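Local coordinates for peptidase S15/CocE/NonD (Thaumarchaeota archaeon SCGC AB-539-E09, PDB 4PF1), which probably acts as a serine aminopeptidase with an alpha/beta hydrolase fold, removing residues from the N-terminal end of peptides, at residues P121-L126 / G130-T135; M118-P121 / L126-T129; H463-T468 / M573-S578; P437-P442 / L457-R462; K304-L309 / Y388-P393. One frame throughout, in Å; residues are numbered along the deposited sequence.

Contact 1 of 5, residues P121-L126 / G130-T135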
# COMPACT_ATOMS: atom_id res chain seq x y z
N PRO A 121 5.15 -20.92 -39.83
CA PRO A 121 6.20 -20.39 -40.71
C PRO A 121 5.72 -20.23 -42.15
O PRO A 121 4.60 -20.63 -42.48
CB PRO A 121 7.31 -21.44 -40.60
CG PRO A 121 6.59 -22.72 -40.31
CD PRO A 121 5.31 -22.37 -39.59
N LEU A 122 6.57 -19.65 -43.02
CA LEU A 122 6.28 -19.48 -44.44
C LEU A 122 6.10 -20.82 -45.13
O LEU A 122 6.71 -21.81 -44.71
CB LEU A 122 7.42 -18.71 -45.14
CG LEU A 122 7.56 -17.21 -44.88
CD1 LEU A 122 8.68 -16.65 -45.71
CD2 LEU A 122 6.27 -16.45 -45.20
N THR A 123 5.31 -20.85 -46.23
CA THR A 123 5.11 -22.07 -47.03
C THR A 123 6.47 -22.62 -47.47
O THR A 123 7.34 -21.85 -47.88
CB THR A 123 4.18 -21.81 -48.24
OG1 THR A 123 4.73 -20.78 -49.06
CG2 THR A 123 2.76 -21.45 -47.83
N GLY A 124 6.65 -23.92 -47.28
CA GLY A 124 7.90 -24.60 -47.60
C GLY A 124 8.05 -25.93 -46.88
O GLY A 124 7.06 -26.65 -46.70
N PRO A 125 9.29 -26.28 -46.42
CA PRO A 125 9.48 -27.58 -45.75
C PRO A 125 8.76 -27.71 -44.40
O PRO A 125 8.50 -28.84 -43.97
CB PRO A 125 11.01 -27.67 -45.57
CG PRO A 125 11.58 -26.64 -46.50
CD PRO A 125 10.56 -25.55 -46.57
N LEU A 126 8.44 -26.59 -43.75
CA LEU A 126 7.76 -26.62 -42.45
C LEU A 126 6.29 -26.16 -42.56
O LEU A 126 5.60 -26.07 -41.54
CB LEU A 126 8.53 -25.77 -41.41
CG LEU A 126 9.98 -26.20 -41.11
CD1 LEU A 126 10.64 -25.23 -40.16
CD2 LEU A 126 10.03 -27.62 -40.53
N GLY A 130 -0.32 -24.46 -47.88
CA GLY A 130 -0.55 -23.59 -49.03
C GLY A 130 -0.66 -22.12 -48.65
O GLY A 130 -0.47 -21.25 -49.50
N THR A 131 -0.97 -21.84 -47.37
CA THR A 131 -1.09 -20.47 -46.85
C THR A 131 -0.16 -20.26 -45.66
O THR A 131 0.27 -21.22 -45.02
CB THR A 131 -2.55 -20.17 -46.43
OG1 THR A 131 -2.94 -21.04 -45.36
CG2 THR A 131 -3.54 -20.26 -47.60
N ASP A 132 0.15 -18.99 -45.36
CA ASP A 132 0.95 -18.58 -44.21
C ASP A 132 0.50 -17.19 -43.75
O ASP A 132 -0.45 -16.65 -44.31
CB ASP A 132 2.47 -18.65 -44.51
CG ASP A 132 2.93 -17.93 -45.76
OD1 ASP A 132 2.58 -16.75 -45.92
OD2 ASP A 132 3.72 -18.52 -46.52
N HIS A 133 1.16 -16.63 -42.72
CA HIS A 133 0.79 -15.31 -42.19
C HIS A 133 0.92 -14.20 -43.24
O HIS A 133 0.11 -13.28 -43.23
CB HIS A 133 1.61 -14.95 -40.95
CG HIS A 133 1.14 -15.64 -39.70
ND1 HIS A 133 0.02 -15.21 -39.02
CD2 HIS A 133 1.68 -16.70 -39.05
CE1 HIS A 133 -0.10 -16.02 -37.98
NE2 HIS A 133 0.88 -16.93 -37.96
N SER A 134 1.90 -14.30 -44.17
CA SER A 134 2.11 -13.30 -45.22
C SER A 134 1.00 -13.34 -46.29
O SER A 134 0.58 -12.28 -46.75
CB SER A 134 3.48 -13.45 -45.87
OG SER A 134 3.57 -14.58 -46.71
N THR A 135 0.52 -14.54 -46.67
CA THR A 135 -0.55 -14.67 -47.67
C THR A 135 -1.88 -14.24 -47.06
O THR A 135 -2.67 -13.58 -47.73
CB THR A 135 -0.63 -16.09 -48.27
OG1 THR A 135 -1.25 -16.99 -47.34
CG2 THR A 135 0.71 -16.62 -48.71

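Contact 2 of 5, residues M118-P121 / L126-T129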
# COMPACT_ATOMS: atom_id res chain seq x y z
N MET A 118 1.55 -23.04 -34.13
CA MET A 118 2.31 -22.10 -33.31
C MET A 118 3.34 -21.36 -34.17
O MET A 118 4.19 -22.01 -34.76
CB MET A 118 3.00 -22.84 -32.14
CG MET A 118 3.91 -21.95 -31.27
SD MET A 118 3.01 -20.85 -30.17
CE MET A 118 2.28 -22.04 -29.01
N ASN A 119 3.22 -20.01 -34.25
CA ASN A 119 4.11 -19.15 -35.06
C ASN A 119 4.27 -19.75 -36.46
O ASN A 119 5.40 -19.99 -36.90
CB ASN A 119 5.48 -18.97 -34.38
CG ASN A 119 5.42 -18.30 -33.04
OD1 ASN A 119 5.58 -18.95 -32.00
ND2 ASN A 119 5.23 -16.99 -33.02
N LYS A 120 3.14 -20.05 -37.14
CA LYS A 120 3.10 -20.69 -38.45
C LYS A 120 4.16 -20.10 -39.39
O LYS A 120 4.16 -18.89 -39.65
CB LYS A 120 1.70 -20.56 -39.08
CG LYS A 120 1.45 -21.55 -40.21
CD LYS A 120 0.16 -21.27 -40.92
CE LYS A 120 -0.17 -22.35 -41.91
NZ LYS A 120 -1.43 -22.06 -42.64
N PRO A 121 5.15 -20.92 -39.83
CA PRO A 121 6.20 -20.39 -40.71
C PRO A 121 5.72 -20.23 -42.15
O PRO A 121 4.60 -20.63 -42.48
CB PRO A 121 7.31 -21.44 -40.60
CG PRO A 121 6.59 -22.72 -40.31
CD PRO A 121 5.31 -22.37 -39.59
N LEU A 126 8.44 -26.59 -43.75
CA LEU A 126 7.76 -26.62 -42.45
C LEU A 126 6.29 -26.16 -42.56
O LEU A 126 5.60 -26.07 -41.54
CB LEU A 126 8.53 -25.77 -41.41
CG LEU A 126 9.98 -26.20 -41.11
CD1 LEU A 126 10.64 -25.23 -40.16
CD2 LEU A 126 10.03 -27.62 -40.53
N ASN A 127 5.80 -25.92 -43.80
CA ASN A 127 4.42 -25.49 -44.04
C ASN A 127 3.95 -25.92 -45.44
O ASN A 127 4.27 -25.27 -46.44
CB ASN A 127 4.27 -23.97 -43.84
CG ASN A 127 2.87 -23.43 -44.03
OD1 ASN A 127 1.88 -24.16 -44.10
ND2 ASN A 127 2.77 -22.11 -44.10
N THR A 128 3.16 -27.01 -45.51
CA THR A 128 2.63 -27.57 -46.76
C THR A 128 1.11 -27.31 -46.89
O THR A 128 0.46 -27.94 -47.73
CB THR A 128 2.94 -29.08 -46.84
OG1 THR A 128 2.44 -29.73 -45.67
CG2 THR A 128 4.43 -29.37 -47.01
N THR A 129 0.56 -26.36 -46.10
CA THR A 129 -0.88 -26.05 -46.12
C THR A 129 -1.27 -25.22 -47.34
O THR A 129 -2.42 -25.27 -47.77
CB THR A 129 -1.31 -25.35 -44.81
OG1 THR A 129 -0.75 -24.04 -44.76
CG2 THR A 129 -0.93 -26.15 -43.56

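Contact 3 of 5, residues H463-T468 / M573-S578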
# COMPACT_ATOMS: atom_id res chain seq x y z
N HIS A 463 20.53 -12.06 -2.93
CA HIS A 463 20.06 -13.36 -2.44
C HIS A 463 20.92 -14.53 -2.97
O HIS A 463 21.08 -15.53 -2.27
CB HIS A 463 18.56 -13.58 -2.74
CG HIS A 463 18.22 -13.89 -4.17
ND1 HIS A 463 17.96 -15.19 -4.58
CD2 HIS A 463 18.03 -13.05 -5.22
CE1 HIS A 463 17.64 -15.10 -5.87
NE2 HIS A 463 17.68 -13.84 -6.30
N THR A 464 21.51 -14.37 -4.16
CA THR A 464 22.40 -15.37 -4.74
C THR A 464 23.86 -15.07 -4.38
O THR A 464 24.68 -15.99 -4.37
CB THR A 464 22.22 -15.46 -6.27
OG1 THR A 464 22.32 -14.16 -6.84
CG2 THR A 464 20.90 -16.09 -6.66
N ALA A 465 24.19 -13.80 -4.08
CA ALA A 465 25.55 -13.36 -3.75
C ALA A 465 26.14 -14.09 -2.53
O ALA A 465 27.34 -14.39 -2.54
CB ALA A 465 25.57 -11.86 -3.51
N SER A 466 25.31 -14.36 -1.50
CA SER A 466 25.78 -15.01 -0.27
C SER A 466 25.78 -16.54 -0.38
O SER A 466 26.29 -17.21 0.52
CB SER A 466 24.92 -14.59 0.92
OG SER A 466 23.58 -15.02 0.76
N ARG A 467 25.22 -17.09 -1.48
CA ARG A 467 25.12 -18.54 -1.69
C ARG A 467 26.47 -19.17 -2.03
O ARG A 467 27.24 -18.60 -2.81
CB ARG A 467 24.12 -18.86 -2.80
CG ARG A 467 22.66 -18.70 -2.39
CD ARG A 467 21.72 -19.10 -3.52
NE ARG A 467 21.77 -20.54 -3.81
CZ ARG A 467 20.82 -21.40 -3.46
NH1 ARG A 467 19.73 -20.98 -2.84
NH2 ARG A 467 20.95 -22.69 -3.75
N THR A 468 26.74 -20.37 -1.47
CA THR A 468 28.01 -21.09 -1.68
C THR A 468 28.06 -21.76 -3.06
O THR A 468 29.16 -22.08 -3.52
CB THR A 468 28.25 -22.10 -0.56
OG1 THR A 468 27.09 -22.92 -0.40
CG2 THR A 468 28.61 -21.44 0.76
N MET A 573 29.62 -5.79 -11.11
CA MET A 573 29.65 -7.14 -10.55
C MET A 573 29.37 -8.20 -11.60
O MET A 573 28.58 -7.99 -12.53
CB MET A 573 28.63 -7.25 -9.40
CG MET A 573 28.54 -8.64 -8.78
SD MET A 573 27.39 -8.69 -7.40
CE MET A 573 28.45 -8.08 -6.09
N VAL A 574 30.01 -9.36 -11.44
CA VAL A 574 29.81 -10.54 -12.25
C VAL A 574 29.44 -11.71 -11.31
O VAL A 574 30.17 -11.98 -10.35
CB VAL A 574 31.02 -10.87 -13.16
CG1 VAL A 574 30.89 -12.25 -13.80
CG2 VAL A 574 31.20 -9.80 -14.24
N GLN A 575 28.30 -12.36 -11.57
CA GLN A 575 27.86 -13.54 -10.82
C GLN A 575 27.75 -14.73 -11.76
O GLN A 575 27.23 -14.58 -12.87
CB GLN A 575 26.53 -13.27 -10.10
CG GLN A 575 26.69 -12.51 -8.78
CD GLN A 575 25.40 -12.35 -8.00
OE1 GLN A 575 24.47 -13.15 -8.09
NE2 GLN A 575 25.34 -11.32 -7.16
N VAL A 576 28.30 -15.89 -11.36
CA VAL A 576 28.25 -17.13 -12.16
C VAL A 576 27.63 -18.26 -11.31
O VAL A 576 28.03 -18.49 -10.17
CB VAL A 576 29.64 -17.52 -12.75
CG1 VAL A 576 29.65 -18.97 -13.25
CG2 VAL A 576 30.04 -16.57 -13.88
N GLN A 577 26.63 -18.95 -11.89
CA GLN A 577 25.93 -20.07 -11.25
C GLN A 577 25.60 -21.15 -12.29
O GLN A 577 25.85 -20.94 -13.48
CB GLN A 577 24.68 -19.58 -10.50
CG GLN A 577 23.70 -18.78 -11.34
CD GLN A 577 22.63 -18.13 -10.50
OE1 GLN A 577 22.92 -17.31 -9.62
NE2 GLN A 577 21.38 -18.46 -10.76
N SER A 578 25.07 -22.32 -11.85
CA SER A 578 24.81 -23.45 -12.75
C SER A 578 23.32 -23.85 -12.86
O SER A 578 23.01 -24.89 -13.46
CB SER A 578 25.64 -24.65 -12.34
OG SER A 578 27.01 -24.48 -12.68

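Contact 4 of 5, residues P437-P442 / L457-R462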
# COMPACT_ATOMS: atom_id res chain seq x y z
N PRO A 437 17.22 -20.63 -7.04
CA PRO A 437 15.98 -20.01 -7.52
C PRO A 437 16.29 -18.72 -8.31
O PRO A 437 17.08 -17.90 -7.85
CB PRO A 437 15.20 -19.74 -6.23
CG PRO A 437 16.24 -19.62 -5.17
CD PRO A 437 17.40 -20.46 -5.58
N TYR A 438 15.70 -18.58 -9.53
CA TYR A 438 15.94 -17.42 -10.41
C TYR A 438 15.45 -16.13 -9.76
O TYR A 438 15.95 -15.05 -10.07
CB TYR A 438 15.32 -17.63 -11.81
CG TYR A 438 13.85 -17.28 -11.95
CD1 TYR A 438 12.87 -18.07 -11.35
CD2 TYR A 438 13.44 -16.26 -12.80
CE1 TYR A 438 11.51 -17.79 -11.52
CE2 TYR A 438 12.08 -15.98 -12.99
CZ TYR A 438 11.12 -16.74 -12.34
OH TYR A 438 9.79 -16.47 -12.54
N ARG A 439 14.50 -16.26 -8.83
CA ARG A 439 13.96 -15.17 -8.02
C ARG A 439 13.78 -15.66 -6.62
O ARG A 439 13.81 -16.88 -6.38
CB ARG A 439 12.61 -14.70 -8.58
CG ARG A 439 12.66 -14.09 -9.95
CD ARG A 439 11.34 -13.41 -10.24
NE ARG A 439 11.33 -12.03 -9.74
CZ ARG A 439 10.24 -11.28 -9.65
NH1 ARG A 439 9.06 -11.77 -10.00
NH2 ARG A 439 10.32 -10.04 -9.20
N GLN A 440 13.51 -14.74 -5.67
CA GLN A 440 13.22 -15.10 -4.29
C GLN A 440 11.90 -15.85 -4.24
O GLN A 440 10.98 -15.55 -5.01
CB GLN A 440 13.20 -13.86 -3.39
CG GLN A 440 14.61 -13.29 -3.12
CD GLN A 440 14.65 -12.24 -2.04
OE1 GLN A 440 15.46 -12.30 -1.12
NE2 GLN A 440 13.82 -11.21 -2.17
N ARG A 441 11.83 -16.89 -3.41
CA ARG A 441 10.63 -17.72 -3.31
C ARG A 441 9.56 -17.04 -2.44
O ARG A 441 9.91 -16.22 -1.59
CB ARG A 441 10.98 -19.12 -2.80
CG ARG A 441 11.43 -20.01 -3.95
CD ARG A 441 12.09 -21.27 -3.47
NE ARG A 441 11.11 -22.28 -3.07
CZ ARG A 441 11.39 -23.30 -2.26
NH1 ARG A 441 10.45 -24.18 -1.97
NH2 ARG A 441 12.60 -23.44 -1.75
N PRO A 442 8.25 -17.27 -2.71
CA PRO A 442 7.67 -18.22 -3.70
C PRO A 442 7.70 -17.71 -5.15
O PRO A 442 7.42 -16.54 -5.41
CB PRO A 442 6.23 -18.40 -3.20
CG PRO A 442 5.90 -17.08 -2.56
CD PRO A 442 7.19 -16.63 -1.91
N LEU A 457 14.06 -8.89 -14.40
CA LEU A 457 15.41 -8.69 -14.93
C LEU A 457 16.20 -7.56 -14.23
O LEU A 457 17.40 -7.44 -14.46
CB LEU A 457 15.40 -8.48 -16.46
CG LEU A 457 15.17 -9.76 -17.29
CD1 LEU A 457 15.28 -9.45 -18.76
CD2 LEU A 457 16.15 -10.87 -16.92
N VAL A 458 15.55 -6.78 -13.33
CA VAL A 458 16.24 -5.74 -12.55
C VAL A 458 16.25 -6.13 -11.05
O VAL A 458 16.57 -5.30 -10.20
CB VAL A 458 15.72 -4.29 -12.80
CG1 VAL A 458 15.93 -3.87 -14.25
CG2 VAL A 458 14.26 -4.12 -12.38
N ASP A 459 15.94 -7.41 -10.74
CA ASP A 459 15.93 -7.95 -9.37
C ASP A 459 17.26 -7.77 -8.65
O ASP A 459 18.32 -7.83 -9.28
CB ASP A 459 15.60 -9.46 -9.39
CG ASP A 459 14.14 -9.84 -9.20
OD1 ASP A 459 13.29 -8.93 -9.17
OD2 ASP A 459 13.86 -11.05 -9.09
N ASP A 460 17.20 -7.58 -7.32
CA ASP A 460 18.38 -7.52 -6.47
C ASP A 460 19.00 -8.92 -6.43
O ASP A 460 18.29 -9.90 -6.18
CB ASP A 460 18.00 -7.01 -5.06
CG ASP A 460 19.13 -6.97 -4.05
OD1 ASP A 460 20.30 -6.77 -4.46
OD2 ASP A 460 18.84 -7.08 -2.84
N GLN A 461 20.28 -9.03 -6.78
CA GLN A 461 20.96 -10.31 -6.84
C GLN A 461 21.76 -10.60 -5.55
O GLN A 461 22.59 -11.50 -5.54
CB GLN A 461 21.86 -10.39 -8.10
CG GLN A 461 21.07 -10.37 -9.43
CD GLN A 461 20.02 -11.45 -9.53
OE1 GLN A 461 20.33 -12.64 -9.62
NE2 GLN A 461 18.75 -11.06 -9.51
N ARG A 462 21.44 -9.89 -4.45
CA ARG A 462 22.09 -10.12 -3.15
C ARG A 462 21.74 -11.51 -2.58
O ARG A 462 22.56 -12.09 -1.87
CB ARG A 462 21.71 -9.02 -2.14
CG ARG A 462 22.66 -7.83 -2.16
CD ARG A 462 22.30 -6.77 -1.12
NE ARG A 462 21.04 -6.11 -1.43
CZ ARG A 462 20.69 -4.90 -0.99
NH1 ARG A 462 21.52 -4.21 -0.22
NH2 ARG A 462 19.52 -4.38 -1.32
O HOH W 1 16.33 -12.70 -8.97
O HOH W 2 18.58 -14.56 -10.62
O HOH W 3 14.00 -11.96 -6.31

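Contact 5 of 5, residues K304-L309 / Y388-P393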
# COMPACT_ATOMS: atom_id res chain seq x y z
N LYS A 304 19.10 -8.38 -32.81
CA LYS A 304 19.53 -9.31 -33.87
C LYS A 304 18.88 -8.93 -35.21
O LYS A 304 19.52 -9.05 -36.25
CB LYS A 304 19.22 -10.77 -33.49
CG LYS A 304 19.85 -11.82 -34.43
CD LYS A 304 21.29 -12.17 -34.05
CE LYS A 304 21.99 -12.98 -35.11
NZ LYS A 304 21.49 -14.38 -35.18
N LEU A 305 17.62 -8.42 -35.17
CA LEU A 305 16.90 -7.96 -36.36
C LEU A 305 17.62 -6.78 -37.00
O LEU A 305 17.88 -6.82 -38.20
CB LEU A 305 15.45 -7.56 -36.03
CG LEU A 305 14.40 -8.65 -36.05
CD1 LEU A 305 13.04 -8.10 -35.65
CD2 LEU A 305 14.31 -9.31 -37.43
N TYR A 306 17.98 -5.75 -36.19
CA TYR A 306 18.72 -4.60 -36.69
C TYR A 306 20.07 -5.03 -37.27
O TYR A 306 20.43 -4.57 -38.35
CB TYR A 306 18.91 -3.52 -35.59
CG TYR A 306 19.91 -2.44 -35.98
CD1 TYR A 306 19.55 -1.42 -36.86
CD2 TYR A 306 21.22 -2.47 -35.52
CE1 TYR A 306 20.47 -0.44 -37.24
CE2 TYR A 306 22.15 -1.51 -35.91
CZ TYR A 306 21.77 -0.50 -36.77
OH TYR A 306 22.69 0.45 -37.15
N LYS A 307 20.80 -5.92 -36.57
CA LYS A 307 22.12 -6.41 -36.97
C LYS A 307 22.11 -7.03 -38.38
O LYS A 307 23.05 -6.80 -39.15
CB LYS A 307 22.67 -7.42 -35.95
CG LYS A 307 24.14 -7.82 -36.19
CD LYS A 307 24.72 -8.70 -35.07
CE LYS A 307 24.31 -10.16 -35.16
NZ LYS A 307 24.81 -10.82 -36.40
N VAL A 308 21.07 -7.81 -38.71
CA VAL A 308 20.99 -8.49 -40.01
C VAL A 308 20.34 -7.61 -41.11
O VAL A 308 20.66 -7.78 -42.28
CB VAL A 308 20.28 -9.88 -39.91
CG1 VAL A 308 20.94 -10.77 -38.86
CG2 VAL A 308 18.78 -9.73 -39.63
N LEU A 309 19.44 -6.67 -40.73
CA LEU A 309 18.73 -5.85 -41.71
C LEU A 309 19.40 -4.49 -41.98
O LEU A 309 19.13 -3.90 -43.03
CB LEU A 309 17.25 -5.64 -41.29
CG LEU A 309 16.38 -6.92 -41.20
CD1 LEU A 309 15.04 -6.62 -40.58
CD2 LEU A 309 16.20 -7.58 -42.57
N TYR A 388 22.38 7.53 -32.42
CA TYR A 388 23.55 6.78 -32.86
C TYR A 388 23.44 6.39 -34.33
O TYR A 388 22.33 6.18 -34.82
CB TYR A 388 23.76 5.52 -31.99
CG TYR A 388 24.15 5.78 -30.55
CD1 TYR A 388 25.05 6.80 -30.22
CD2 TYR A 388 23.71 4.95 -29.52
CE1 TYR A 388 25.43 7.03 -28.90
CE2 TYR A 388 24.10 5.16 -28.20
CZ TYR A 388 24.96 6.20 -27.89
OH TYR A 388 25.33 6.42 -26.58
N ASP A 389 24.58 6.29 -35.02
CA ASP A 389 24.64 5.92 -36.44
C ASP A 389 24.70 4.40 -36.61
O ASP A 389 24.40 3.89 -37.70
CB ASP A 389 25.84 6.58 -37.12
CG ASP A 389 25.75 8.09 -37.21
OD1 ASP A 389 24.64 8.61 -37.45
OD2 ASP A 389 26.80 8.76 -37.08
N ASP A 390 25.09 3.68 -35.54
CA ASP A 390 25.21 2.22 -35.53
C ASP A 390 25.08 1.70 -34.10
O ASP A 390 25.17 2.48 -33.14
CB ASP A 390 26.58 1.80 -36.13
CG ASP A 390 26.63 0.40 -36.73
OD1 ASP A 390 25.72 -0.41 -36.45
OD2 ASP A 390 27.60 0.12 -37.47
N TRP A 391 24.86 0.38 -33.95
CA TRP A 391 24.79 -0.26 -32.64
C TRP A 391 25.81 -1.42 -32.56
O TRP A 391 25.70 -2.38 -33.31
CB TRP A 391 23.37 -0.74 -32.31
CG TRP A 391 23.24 -1.27 -30.92
CD1 TRP A 391 23.06 -2.57 -30.55
CD2 TRP A 391 23.37 -0.52 -29.70
NE1 TRP A 391 23.02 -2.67 -29.17
CE2 TRP A 391 23.22 -1.43 -28.63
CE3 TRP A 391 23.58 0.84 -29.41
CZ2 TRP A 391 23.25 -1.02 -27.29
CZ3 TRP A 391 23.64 1.24 -28.08
CH2 TRP A 391 23.48 0.31 -27.04
N PRO A 392 26.84 -1.32 -31.68
CA PRO A 392 27.14 -0.23 -30.73
C PRO A 392 27.72 1.02 -31.43
O PRO A 392 28.21 0.89 -32.56
CB PRO A 392 28.18 -0.87 -29.80
CG PRO A 392 28.90 -1.84 -30.67
CD PRO A 392 27.85 -2.40 -31.59
N PRO A 393 27.68 2.22 -30.79
CA PRO A 393 28.26 3.41 -31.45
C PRO A 393 29.76 3.28 -31.65
O PRO A 393 30.46 2.73 -30.79
CB PRO A 393 27.92 4.55 -30.49
CG PRO A 393 27.70 3.90 -29.18
CD PRO A 393 27.12 2.56 -29.47

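Contact 1 of 5, residues P121-L126 / G130-T135
T123 and D132 make the central bond here. The backbone N-H of T123 reaches D132 OD2 at 2.8 Å (N to OD2), with 162° at the hydrogen, and takes the anti lone pair of that oxygen, turned away from OD1. The threonine side chain crosses the aspartate at about a right angle. Its methyl CG2 lies 3.4 Å from D132 OD2 and also rests on the G130 carbonyl carbon. L122 adds an apolar flank: its methyl CD2 is 3.5 Å from D132 OD2 and 3.6 Å from S134 OG, while the same side chain touches M169 of helix 162-169.

The second shell explains why the carboxylate stands where it does. D132 is the N-cap of helix 133-147, and its CG lies between the backbone N and the carbonyl carbon (chi1 52°), which folds the carboxylate back over the first turn. There D132 OD1 accepts from T135 N at 3.1 Å, nearly in line with its C-O bond, and from S134 OG on the syn side, a very short 2.5 Å and somewhat out of plane; the two donors arrive from opposite faces of the carboxylate plane. In return, D132 N donates to T135 OG1 at 3.1 Å, with 169° at the hydrogen, completing a capping box.

The two oxygens of this buried carboxylate thus divide the work, OD1 serving the helix start and OD2 the preceding loop. Such a set of donors, together with the positive end of the helix dipole, would probably favour the ionised form, and having both oxygens engaged should restrict rotation about chi2.

Contact 2 of 5, residues M118-P121 / L126-T129
K120 runs extended from a CG trans to its backbone N (chi1 -162°), which carries NZ out to T129, and N127 has its CG trans as well (chi1 -178°), setting its amide across the lysine chain at about a right angle. K120 and T129 meet tip to tip, with NZ donating to T129 OG1 at 3.0 Å. That hydroxyl in turn donates a hydrogen bond to N127 OD1, T129 OG1 to OD1 2.7 Å, in the carbonyl plane and on a lone pair. T129 N, 3.3 Å from the same N127 OD1, approaches from above the plane and closes an Asx turn. The other end of the amide donates to the P121 carbonyl, N127 ND2 to O 2.9 Å, through a bond bent to 133°. The proline ring also packs on L126, P121 CG to CB 3.8 Å.

With alanine in place of N127, the P121 carbonyl would probably lose this donor and the T129 hydroxyl its acceptor, undoing the Asx turn. K120 NZ and N127 ND2 also both donate to T131 O, while the neighbouring T128 bonds D14 of the second subunit. The lysine charge is likely to polarise the T129 hydroxyl and strengthen its bond to the asparagine.

Contact 3 of 5, residues H463-T468 / M573-S578
T464 and Q575 approach obliquely, the threonine hydroxyl facing the oxygen end of the glutamine amide with OG1 2.7 Å from OE1. Whether the hydroxyl proton goes there is not settled, because Q461 O also lies within its reach. The hydroxyl faces the strand because OG1 sits between the backbone N and the carbonyl carbon (chi1 51°). Q575 reaches out from the strand with its chain extended beyond CG. Its amide is oriented by several partners: OE1 also accepts from K506 NZ, NE2 donates to Q461 O, and a weak bond runs from NE2 to M573 SD at 3.3 Å. Beside that nitrogen lies the A465 methyl, CB to NE2 3.7 Å, so one short helix supplies both the hydroxyl and an apolar neighbour for a single amide.

The helix is 462-465, and the strand is 571-577 of a four-stranded antiparallel sheet, where it pairs with 502-510 and 471-474. This fits the jelly-roll-like, non-catalytic C-terminal domain of the S15 family, the helix lying over one face of the sheet.

Q577, two residues further along the strand, crosses T464 at about a right angle. Its OE1 stands 3.8 Å from T464 CG2 and accepts from K506 NZ, while its NE2 donates to S579 O. The threonine methyl turns its other flank to H463: CG2 is 3.4 Å above the imidazole plane, displaced toward the rim. At A465 and S466 the chain meets the third subunit: S466 O accepts from R467 NH2 of that subunit and A465 O from its K434 NZ.

Contact 4 of 5, residues P437-P442 / L457-R462
A salt bridge between R439 and D459 ties together two parts of the long loop that leads from strand 425-430 to helix 462-465, in a contact near the surface. The guanidinium meets the carboxylate side-on, one nitrogen to each oxygen: NE to OD2 at 2.8 Å with 172° at the hydrogen, and NH2 to OD1 at 3.2 Å. Both oxygens are met on their syn side, and the two planes stand only 27° apart. The arginine chain bends at chi3 (87°), turning this edge toward D459. Its stem lies on Y438, with CG 3.6 Å above the ring plane and toward the rim, while NH1 bonds T452 OG1.

Both segments lie in the C-terminal non-catalytic domain, and the second leads into its short helix, with Q461 as the N-cap. Waters fill in the rest. One links Q440 N to D459 OD2, 2.9 Å from each. Another lies among Y438 O, D459 OD2 and Q461 NE2, accepting from the amide. A leucine in place of R439 would probably leave the D459 carboxylate without its countercharge and this join dependent on waters.

Next to the bridge, D460 holds R462 through one oxygen, OD2 accepting from NE at 2.8 Å and more loosely from NH2. R462 also packs against P442 of the third subunit.

Contact 5 of 5, residues K304-L309 / Y388-P393
The helical segment 304-309, which carries Y306, faces the segment 388-393, which carries D390 and W391 in the loop that leaves strand 384-388. The helix is regular here, with L309 N donating to L305 O at 3.0 Å. The loop has a cis peptide bond before P392, and just before it the D390 side chain accepts from the next backbone N, W391 N to D390 OD1 2.8 Å.

The tyrosine CG stands trans to the backbone N (chi1 168°), which sends the ring out from the helix. Its hydroxyl donates to the same oxygen, Y306 OH to D390 OD1 3.2 Å, arriving 48° out of the carboxylate plane. The tyrosine and the W391 amide reach that oxygen from opposite faces. The aspartate oxygen lies at the ring edge, near the ring plane, although ring and carboxylate are turned 72° against each other. Beside it, Y306 CE2 packs on W391 CB at 3.9 Å, and the indole NE1 is tied to Q561. Within the loop, P393 CG sits 3.7 Å above the centre of the Y388 ring.

Y306 also meets the F321 ring and touches V375 of strand 375-379. It is therefore wedged between the alpha/beta hydrolase sheet and the loop carrying the chain from the last strand of that sheet into the C-terminal beta domain. There P393 O accepts from H623 of strand 606-625, so this is a helix-to-linker contact at the junction of the two domains.

In the fold
Contacts 1 and 2 share P121 and L126 and fold one loop of the alpha/beta hydrolase domain before helix 133-147; their centres are only 5 Å apart. Contacts 3 and 4 also touch, through Q575 NE2 and Q461 O, in the C-terminal domain on the opposite side of the chain's centre. Contact 3 is buried and rests on neutral amides and a hydroxyl, whereas contact 4, near the surface, uses an ion pair and waters. Contacts 1, 2 and 5 are partly buried: a helix-capping carboxylate, a lysine-hydroxyl-amide chain and a tyrosine hydroxyl at the domain junction. Contacts 1 and 2 adjoin the second subunit, contacts 3 and 4 the third.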